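Local structure of endo-b-1,4-glucanase (Nasutitermes takasagoensis, 1KS8) at residues A[45-50]-A[103-108]; A[114-119]-A[138-143]; A[68-73]-A[156-161]; A[149-154]-A[193-198]. The protein probably hydrolyses internal beta-1,4-glucosidic linkages in cellulose and related beta-glucans, as a family 9 endoglucanase with an (alpha/alpha)6 fold. All blocks are in the same frame, centred on the assembly; numbering follows the deposited sequence.

Interaction 1: residues A[45-50]-A[103-108]; sequences GQDLTG and FIKAHT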
# COMPACT_ATOMS: atom_id res chain seq x y z
N GLY A 45 -9.97 5.52 25.26
CA GLY A 45 -10.60 6.66 24.63
C GLY A 45 -9.64 7.52 23.83
O GLY A 45 -9.99 8.63 23.43
N GLN A 46 -8.43 7.02 23.58
CA GLN A 46 -7.45 7.76 22.81
C GLN A 46 -7.99 7.99 21.40
O GLN A 46 -8.62 7.12 20.81
CB GLN A 46 -6.13 6.99 22.69
CG GLN A 46 -5.46 6.63 24.00
CD GLN A 46 -5.76 5.22 24.45
OE1 GLN A 46 -4.91 4.56 25.06
NE2 GLN A 46 -6.96 4.74 24.16
N ASP A 47 -7.72 9.18 20.86
CA ASP A 47 -8.17 9.52 19.52
C ASP A 47 -7.47 8.64 18.48
O ASP A 47 -6.25 8.57 18.45
CB ASP A 47 -7.86 10.99 19.26
CG ASP A 47 -8.16 11.41 17.83
OD1 ASP A 47 -9.03 10.79 17.19
OD2 ASP A 47 -7.54 12.39 17.36
N LEU A 48 -8.26 7.94 17.67
CA LEU A 48 -7.70 7.10 16.61
C LEU A 48 -8.35 7.47 15.27
O LEU A 48 -8.40 6.65 14.35
CB LEU A 48 -7.92 5.61 16.90
CG LEU A 48 -7.16 4.99 18.08
CD1 LEU A 48 -7.52 3.51 18.17
CD2 LEU A 48 -5.66 5.16 17.90
N THR A 49 -8.85 8.69 15.18
CA THR A 49 -9.48 9.14 13.94
C THR A 49 -8.44 9.40 12.86
O THR A 49 -7.29 9.75 13.15
CB THR A 49 -10.30 10.43 14.15
OG1 THR A 49 -9.45 11.48 14.63
CG2 THR A 49 -11.44 10.18 15.13
N GLY A 50 -8.85 9.23 11.61
CA GLY A 50 -7.94 9.44 10.50
C GLY A 50 -7.51 8.13 9.87
O GLY A 50 -8.16 7.10 10.04
N PHE A 103 -0.65 6.60 12.31
CA PHE A 103 0.24 5.68 13.00
C PHE A 103 0.73 6.28 14.31
O PHE A 103 0.91 5.58 15.30
CB PHE A 103 1.44 5.30 12.14
CG PHE A 103 1.08 4.67 10.82
CD1 PHE A 103 -0.07 3.89 10.70
CD2 PHE A 103 1.89 4.84 9.71
CE1 PHE A 103 -0.40 3.29 9.48
CE2 PHE A 103 1.58 4.25 8.49
CZ PHE A 103 0.43 3.47 8.38
N ILE A 104 0.96 7.59 14.31
CA ILE A 104 1.42 8.27 15.52
C ILE A 104 0.35 8.16 16.61
O ILE A 104 0.66 7.91 17.77
CB ILE A 104 1.75 9.75 15.23
CG1 ILE A 104 3.06 9.82 14.44
CG2 ILE A 104 1.87 10.53 16.53
CD1 ILE A 104 3.40 11.21 13.92
N LYS A 105 -0.92 8.34 16.23
CA LYS A 105 -2.01 8.22 17.20
C LYS A 105 -2.12 6.79 17.69
O LYS A 105 -2.34 6.55 18.88
CB LYS A 105 -3.34 8.62 16.56
CG LYS A 105 -3.47 10.08 16.18
CD LYS A 105 -4.88 10.37 15.69
CE LYS A 105 -5.03 11.81 15.24
NZ LYS A 105 -6.40 12.08 14.71
N ALA A 106 -2.00 5.83 16.78
CA ALA A 106 -2.11 4.42 17.12
C ALA A 106 -0.99 3.95 18.04
O ALA A 106 -1.12 2.94 18.73
CB ALA A 106 -2.13 3.58 15.84
N HIS A 107 0.13 4.68 18.05
CA HIS A 107 1.26 4.35 18.90
C HIS A 107 0.98 5.02 20.24
O HIS A 107 1.58 6.04 20.58
CB HIS A 107 2.55 4.90 18.30
CG HIS A 107 3.79 4.40 18.97
ND1 HIS A 107 4.98 5.10 18.95
CD2 HIS A 107 4.03 3.27 19.68
CE1 HIS A 107 5.90 4.42 19.61
NE2 HIS A 107 5.35 3.30 20.06
N THR A 108 0.06 4.43 21.00
CA THR A 108 -0.37 4.98 22.28
C THR A 108 0.64 4.93 23.42
O THR A 108 0.57 5.73 24.36
CB THR A 108 -1.68 4.30 22.71
OG1 THR A 108 -1.56 2.88 22.54
CG2 THR A 108 -2.84 4.80 21.85
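The carboxylate of Asp47 meets Lys105 on one face: NZ sits 2.9 Å from OD2, well above the carboxylate plane, in a salt bridge. The other oxygen, OD1, takes Thr49 N from above the same face, closing an Asx turn, and receives Thr49 OG1 at 2.7 Å on its syn lone pair. Two donors on OD1 and the ammonium group on OD2 thus fix the rotation of the carboxylate. Lys105 NZ also donates to Thr49 O (2.9 Å) and weakly to Thr49 OG1. Its chain is extended beyond CG (chi2 -175°), and this straight run carries the methylenes past Asp47 O, with CB 3.5 Å from that oxygen. A lysine suits a helix end that must reach across to a loop. The contact fastens the loop between helix 5-18 and strand 60-61 to the C-terminal end of helix 89-106 in the (alpha/alpha)6 fold, where the chain leaves the helix through an inverse gamma turn centred on His107. A methionine in place of Lys105 would probably leave the Asp47 carboxylate without its counter-charge and Thr49 O without this donor. Deeper in, Leu48 lays CD2 3.7 Å from Ala106 CA, a fit that the small alanine permits. At the other end, Thr108 CG2 meets the Gln46 chain crosswise, 3.8 Å from OE1, while Gln44 and Glu112 take the polar ends of Gln46 and Thr108, respectively.

Interaction 2: residues A[114-119]-A[138-143]; sequences YGQVGQ and PAYKID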
# COMPACT_ATOMS: atom_id res chain seq x y z
N TYR A 114 -1.99 0.27 18.24
CA TYR A 114 -3.29 -0.16 17.75
C TYR A 114 -3.17 -0.54 16.29
O TYR A 114 -2.76 0.27 15.45
CB TYR A 114 -4.35 0.92 17.97
CG TYR A 114 -4.88 0.92 19.38
CD1 TYR A 114 -4.16 1.53 20.42
CD2 TYR A 114 -6.04 0.23 19.70
CE1 TYR A 114 -4.61 1.45 21.74
CE2 TYR A 114 -6.49 0.14 21.02
CZ TYR A 114 -5.77 0.75 22.03
OH TYR A 114 -6.21 0.64 23.33
N GLY A 115 -3.53 -1.78 15.98
CA GLY A 115 -3.43 -2.27 14.62
C GLY A 115 -4.73 -2.41 13.86
O GLY A 115 -4.72 -2.83 12.70
N GLN A 116 -5.84 -2.05 14.48
CA GLN A 116 -7.11 -2.16 13.79
C GLN A 116 -8.22 -1.37 14.46
O GLN A 116 -8.28 -1.28 15.68
CB GLN A 116 -7.55 -3.63 13.71
CG GLN A 116 -8.63 -3.92 12.66
CD GLN A 116 -8.92 -5.40 12.54
OE1 GLN A 116 -8.01 -6.22 12.41
NE2 GLN A 116 -10.20 -5.76 12.56
N VAL A 117 -9.08 -0.77 13.64
CA VAL A 117 -10.26 -0.07 14.13
C VAL A 117 -11.37 -0.58 13.23
O VAL A 117 -11.30 -0.46 12.00
CB VAL A 117 -10.17 1.46 14.02
CG1 VAL A 117 -11.48 2.08 14.54
CG2 VAL A 117 -9.00 1.98 14.85
N GLY A 118 -12.39 -1.16 13.85
CA GLY A 118 -13.50 -1.74 13.13
C GLY A 118 -13.32 -3.25 13.13
O GLY A 118 -12.19 -3.74 13.03
N GLN A 119 -14.41 -3.99 13.28
CA GLN A 119 -14.34 -5.44 13.26
C GLN A 119 -14.75 -5.90 11.87
O GLN A 119 -15.68 -5.35 11.29
CB GLN A 119 -15.30 -6.06 14.28
CG GLN A 119 -15.21 -7.58 14.30
CD GLN A 119 -16.49 -8.26 14.73
OE1 GLN A 119 -17.57 -7.95 14.21
NE2 GLN A 119 -16.38 -9.21 15.65
N PRO A 138 -14.74 -1.55 17.33
CA PRO A 138 -13.71 -1.90 18.30
C PRO A 138 -12.32 -1.59 17.77
O PRO A 138 -12.09 -1.60 16.56
CB PRO A 138 -13.91 -3.41 18.50
CG PRO A 138 -15.35 -3.63 18.12
CD PRO A 138 -15.53 -2.73 16.94
N ALA A 139 -11.40 -1.31 18.69
CA ALA A 139 -10.02 -1.03 18.33
C ALA A 139 -9.20 -2.14 18.96
O ALA A 139 -9.39 -2.48 20.13
CB ALA A 139 -9.59 0.33 18.88
N TYR A 140 -8.30 -2.73 18.18
CA TYR A 140 -7.46 -3.82 18.65
C TYR A 140 -6.00 -3.40 18.64
O TYR A 140 -5.55 -2.70 17.72
CB TYR A 140 -7.66 -5.05 17.76
CG TYR A 140 -9.10 -5.50 17.62
CD1 TYR A 140 -9.87 -5.81 18.74
CD2 TYR A 140 -9.68 -5.64 16.36
CE1 TYR A 140 -11.18 -6.26 18.61
CE2 TYR A 140 -10.99 -6.09 16.22
CZ TYR A 140 -11.74 -6.39 17.34
OH TYR A 140 -13.03 -6.84 17.19
N LYS A 141 -5.25 -3.85 19.63
CA LYS A 141 -3.84 -3.48 19.74
C LYS A 141 -2.91 -4.65 20.01
O LYS A 141 -3.33 -5.74 20.38
CB LYS A 141 -3.68 -2.47 20.87
CG LYS A 141 -3.95 -3.06 22.25
CD LYS A 141 -3.78 -2.03 23.36
CE LYS A 141 -3.84 -2.67 24.74
NZ LYS A 141 -5.11 -3.40 24.97
N ILE A 142 -1.62 -4.38 19.80
CA ILE A 142 -0.59 -5.35 20.13
C ILE A 142 0.17 -4.65 21.26
O ILE A 142 0.16 -3.42 21.36
CB ILE A 142 0.39 -5.63 18.94
CG1 ILE A 142 0.90 -4.33 18.33
CG2 ILE A 142 -0.31 -6.50 17.90
CD1 ILE A 142 1.99 -4.55 17.27
N ASP A 143 0.78 -5.44 22.14
CA ASP A 143 1.54 -4.90 23.26
C ASP A 143 2.57 -5.94 23.68
O ASP A 143 2.79 -6.92 22.98
CB ASP A 143 0.62 -4.53 24.43
CG ASP A 143 -0.35 -5.64 24.80
OD1 ASP A 143 0.05 -6.82 24.80
OD2 ASP A 143 -1.52 -5.32 25.12
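Tyr114 and Lys141 form the tightly packed end of this antiparallel strand pair. Lys141 CB stands 3.7 Å from the Tyr114 ring centroid, almost straight over the face, a CH-pi contact. Ala139 CB comes to 3.6 Å from Tyr114 CD2; its small methyl leaves room for the ring on the same side of the sheet. An alanine at Tyr114 is likely to open a gap beside Ala139 and Lys141 and leave Asp43 N without the hydroxyl it binds. Here too lies a classic beta bulge: Gly115 N donates to Tyr140 O (2.8 Å) and Gln116 N does so weakly, so both residues face Tyr140. Beyond it the register is regular, with Tyr140 N on Gln116 O and Gly118 N on Pro138 O.

The looser side belongs to Tyr140, partly exposed, whose ring edge meets the Gln116 amide, the two planes 86° apart. Gln119 CG merely brushes Tyr140 OH at 3.7 Å. In Gln116, CG lies opposite the backbone N (chi1 -163°), and the extended chain runs beside the ring and sends NE2 to Gly118 O at 2.9 Å, the bond nearly straight at 175°. Backbone bonds therefore set the register, and apolar contact with one aromatic face reinforces it.

Interaction 3: residues A[68-73]-A[156-161]; sequences TATVLA and AAALAA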
# COMPACT_ATOMS: atom_id res chain seq x y z
N THR A 68 1.31 0.13 2.67
CA THR A 68 0.95 1.12 1.67
C THR A 68 1.77 2.39 1.88
O THR A 68 2.34 2.93 0.93
CB THR A 68 -0.55 1.47 1.76
OG1 THR A 68 -1.33 0.33 1.39
CG2 THR A 68 -0.89 2.63 0.84
N ALA A 69 1.82 2.85 3.12
CA ALA A 69 2.57 4.05 3.45
C ALA A 69 4.06 3.92 3.12
O ALA A 69 4.65 4.84 2.57
CB ALA A 69 2.39 4.38 4.93
N THR A 70 4.65 2.78 3.44
CA THR A 70 6.07 2.57 3.17
C THR A 70 6.36 2.63 1.67
O THR A 70 7.29 3.31 1.25
CB THR A 70 6.56 1.21 3.71
OG1 THR A 70 6.21 1.11 5.09
CG2 THR A 70 8.08 1.10 3.57
N VAL A 71 5.57 1.92 0.88
CA VAL A 71 5.78 1.89 -0.56
C VAL A 71 5.53 3.26 -1.21
O VAL A 71 6.26 3.66 -2.12
CB VAL A 71 4.91 0.79 -1.21
CG1 VAL A 71 5.03 0.85 -2.73
CG2 VAL A 71 5.37 -0.57 -0.71
N LEU A 72 4.52 3.98 -0.74
CA LEU A 72 4.26 5.30 -1.30
C LEU A 72 5.43 6.23 -0.97
O LEU A 72 5.90 6.97 -1.83
CB LEU A 72 2.96 5.89 -0.75
CG LEU A 72 1.65 5.26 -1.24
CD1 LEU A 72 0.49 6.04 -0.64
CD2 LEU A 72 1.57 5.30 -2.77
N ALA A 73 5.91 6.18 0.27
CA ALA A 73 7.04 7.02 0.68
C ALA A 73 8.29 6.63 -0.11
O ALA A 73 9.07 7.49 -0.52
CB ALA A 73 7.29 6.87 2.18
N ALA A 156 7.09 0.81 11.58
CA ALA A 156 8.36 1.49 11.85
C ALA A 156 9.01 1.86 10.51
O ALA A 156 9.59 2.94 10.36
CB ALA A 156 9.28 0.58 12.65
N ALA A 157 8.92 0.96 9.53
CA ALA A 157 9.49 1.21 8.21
C ALA A 157 8.79 2.39 7.55
O ALA A 157 9.44 3.26 6.97
CB ALA A 157 9.35 -0.04 7.34
N ALA A 158 7.46 2.42 7.63
CA ALA A 158 6.69 3.50 7.04
C ALA A 158 7.07 4.83 7.66
O ALA A 158 7.25 5.83 6.97
CB ALA A 158 5.19 3.24 7.21
N LEU A 159 7.20 4.84 8.99
CA LEU A 159 7.55 6.06 9.70
C LEU A 159 8.96 6.52 9.35
O LEU A 159 9.21 7.72 9.16
CB LEU A 159 7.41 5.84 11.21
CG LEU A 159 5.97 5.63 11.68
CD1 LEU A 159 5.98 5.09 13.10
CD2 LEU A 159 5.20 6.94 11.60
N ALA A 160 9.89 5.58 9.26
CA ALA A 160 11.27 5.91 8.92
C ALA A 160 11.34 6.44 7.49
O ALA A 160 12.01 7.44 7.22
CB ALA A 160 12.16 4.68 9.07
N ALA A 161 10.63 5.79 6.58
CA ALA A 161 10.62 6.24 5.19
C ALA A 161 10.02 7.64 5.12
O ALA A 161 10.53 8.52 4.43
CB ALA A 161 9.82 5.27 4.33
O HOH W 1 5.30 6.33 5.08
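Helix 68-73 and helix 156-161 run nearly side by side in the same direction, their axes 8.0 Å apart at closest approach and inclined by 29°, with Thr70 and Ala158 bringing their CA atoms within 4.0 Å. So close an approach calls for small residues, and alanines supply most of the interface. Ala69 CB meets Ala158 CB at 3.8 Å; one helical turn further on, Ala73 CB touches Ala161 CB at 3.7 Å, methyl against methyl. Thr70 OG1 comes closest, 3.1 Å from Ala158 CA, and the lone methyl of Ala158 is what lets it sit so near.

Although that hydroxyl also lies near Ala158 N, the angle is too poor for a bond. Its polar needs are met by Glu154, on the same helix as Ala158, and by Ala66 O one turn back in its own helix. A chi1 of -53° sets OG1 beside the backbone N, which lets it reach both, and turns CG2 toward Ala157 CB. Close packing of near-parallel helices is consistent with neighbours within one layer of an (alpha/alpha)6 barrel. From helix 212-226, Trp217 touches Thr70 and Ala157, and Trp221 touches Thr70 and Ala161, while Phe103 of helix 89-106 packs against Ala69 and Ala158.

Between the helices a single water donates to Ala158 O at 2.8 Å and, weakly, to Ala69 O, so it links two carbonyls already within helices. Ala157, at the edge of the contact, has its side chain about 6 Å from that of Glu214, a calcium ligand in another structure of this protein, though this model carries no calcium there.

Interaction 4: residues A[149-154]-A[193-198]; sequences SDLAGE and GKYSDS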
# COMPACT_ATOMS: atom_id res chain seq x y z
N SER A 149 5.44 -8.33 15.67
CA SER A 149 6.67 -7.87 15.03
C SER A 149 6.46 -7.42 13.59
O SER A 149 7.10 -6.46 13.15
CB SER A 149 7.72 -8.98 15.05
OG SER A 149 7.96 -9.41 16.38
N ASP A 150 5.59 -8.10 12.86
CA ASP A 150 5.34 -7.72 11.48
C ASP A 150 4.61 -6.39 11.38
O ASP A 150 5.00 -5.52 10.60
CB ASP A 150 4.56 -8.82 10.73
CG ASP A 150 3.51 -9.52 11.58
OD1 ASP A 150 3.20 -9.08 12.70
OD2 ASP A 150 2.97 -10.54 11.10
N LEU A 151 3.55 -6.22 12.17
CA LEU A 151 2.79 -4.98 12.16
C LEU A 151 3.62 -3.80 12.67
O LEU A 151 3.67 -2.75 12.04
CB LEU A 151 1.54 -5.12 13.04
CG LEU A 151 0.71 -3.86 13.26
CD1 LEU A 151 0.14 -3.36 11.94
CD2 LEU A 151 -0.41 -4.18 14.24
N ALA A 152 4.29 -3.99 13.81
CA ALA A 152 5.12 -2.94 14.38
C ALA A 152 6.30 -2.63 13.45
O ALA A 152 6.68 -1.47 13.29
CB ALA A 152 5.63 -3.37 15.76
N GLY A 153 6.86 -3.68 12.86
CA GLY A 153 7.98 -3.51 11.95
C GLY A 153 7.62 -2.74 10.69
O GLY A 153 8.34 -1.83 10.29
N GLU A 154 6.51 -3.10 10.05
CA GLU A 154 6.12 -2.40 8.83
C GLU A 154 5.79 -0.95 9.15
O GLU A 154 6.09 -0.06 8.36
CB GLU A 154 4.91 -3.07 8.18
CG GLU A 154 4.57 -2.52 6.80
CD GLU A 154 5.72 -2.69 5.81
OE1 GLU A 154 6.22 -3.82 5.68
OE2 GLU A 154 6.12 -1.69 5.16
N GLY A 193 6.63 -11.97 17.61
CA GLY A 193 5.34 -12.63 17.43
C GLY A 193 4.58 -12.15 16.21
O GLY A 193 4.87 -11.07 15.68
N LYS A 194 3.63 -12.95 15.75
CA LYS A 194 2.80 -12.60 14.60
C LYS A 194 1.66 -11.73 15.11
O LYS A 194 0.96 -12.12 16.04
CB LYS A 194 2.21 -13.86 13.96
CG LYS A 194 3.22 -14.88 13.46
CD LYS A 194 2.51 -16.14 12.98
CE LYS A 194 3.50 -17.20 12.52
NZ LYS A 194 2.80 -18.45 12.10
N TYR A 195 1.45 -10.57 14.50
CA TYR A 195 0.38 -9.69 14.97
C TYR A 195 -1.02 -10.30 14.88
O TYR A 195 -1.87 -9.99 15.70
CB TYR A 195 0.41 -8.35 14.24
CG TYR A 195 -0.52 -8.26 13.04
CD1 TYR A 195 -0.19 -8.87 11.83
CD2 TYR A 195 -1.73 -7.58 13.12
CE1 TYR A 195 -1.04 -8.81 10.73
CE2 TYR A 195 -2.60 -7.51 12.03
CZ TYR A 195 -2.25 -8.13 10.84
OH TYR A 195 -3.10 -8.07 9.77
N SER A 196 -1.26 -11.16 13.89
CA SER A 196 -2.58 -11.76 13.76
C SER A 196 -2.87 -12.85 14.79
O SER A 196 -3.98 -13.39 14.83
CB SER A 196 -2.82 -12.27 12.33
OG SER A 196 -1.86 -13.22 11.92
N ASP A 197 -1.88 -13.18 15.61
CA ASP A 197 -2.07 -14.15 16.68
C ASP A 197 -2.52 -13.34 17.89
O ASP A 197 -3.06 -13.88 18.86
CB ASP A 197 -0.77 -14.90 17.01
CG ASP A 197 -0.47 -16.02 16.04
OD1 ASP A 197 -1.38 -16.45 15.31
OD2 ASP A 197 0.69 -16.49 16.02
N SER A 198 -2.29 -12.03 17.84
CA SER A 198 -2.67 -11.11 18.91
C SER A 198 -4.00 -10.45 18.54
O SER A 198 -4.97 -10.52 19.29
CB SER A 198 -1.58 -10.06 19.11
OG SER A 198 -0.38 -10.67 19.54
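Hydrogen bonds to backbone groups dominate where Ser149 and Asp150, at the start of helix 149-165, meet the loop at Gly193 and Lys194 and the short helix beginning at Tyr195. Ser149 and Gly193 exchange a pair: Ser149 N donates to Gly193 O at 2.8 Å, and Gly193 N returns a bond to Ser149 OG at 3.1 Å. A serine suits the place: its short hydroxyl also reaches Ala188 O. Asp150 OD1 accepts Tyr195 N on the syn lone pair at 2.9 Å (155°) and, on the anti side and out of plane, its neighbour Leu151 N. With chi1 at 37°, CG sits between the backbone N and carbonyl carbon, which swings the carboxylate toward the helix start, within range of both. OD2 is hydrogen-bonded to Ser208 OG.

Apolar contact joins Leu151 CB to Tyr195 CB at 3.6 Å, and Leu151 CD2 to Tyr195 CD2.

The carboxylate meets the tyrosine ring edge-on: Asp150 OD2 lies in the ring plane, 3.6 Å from Tyr195 CD1, the two planes 74° apart. Tyr195 OH goes on to Tyr206 O.

Two backbone N-H groups on OD1 and a nearby helix N-terminus would probably favour the charged form of this buried aspartate. Yet the side chain of Glu214, a calcium ligand in another structure of this protein, is about 4 Å from that of Asp150, and with no calcium modelled at that site may make a negative charge costlier.

Overall arrangement
Interactions 1 and 2 are neighbours, centres 10 Å apart: strand 113-117 follows helix 89-106 after a short loop, Ala106 O probably bonds Tyr114 N, and Leu48 packs on Tyr114 and Ala139. Interaction 4 lies 12 Å from interaction 2, joined through Leu151 against Gly115 and Ile142, just after strand 139-142. Interactions 3 and 4 share helix 149-165 and touch through Glu154 and Thr70. Interaction 3 is nearest the chain's centre, about 9 Å from it, against 17 to 20 Å for the others; along the chain its two segments alternate with those of interactions 1 and 4 and enclose interaction 2. Loop, small sheet and helices thus form one connected unit of the (alpha/alpha)6 domain.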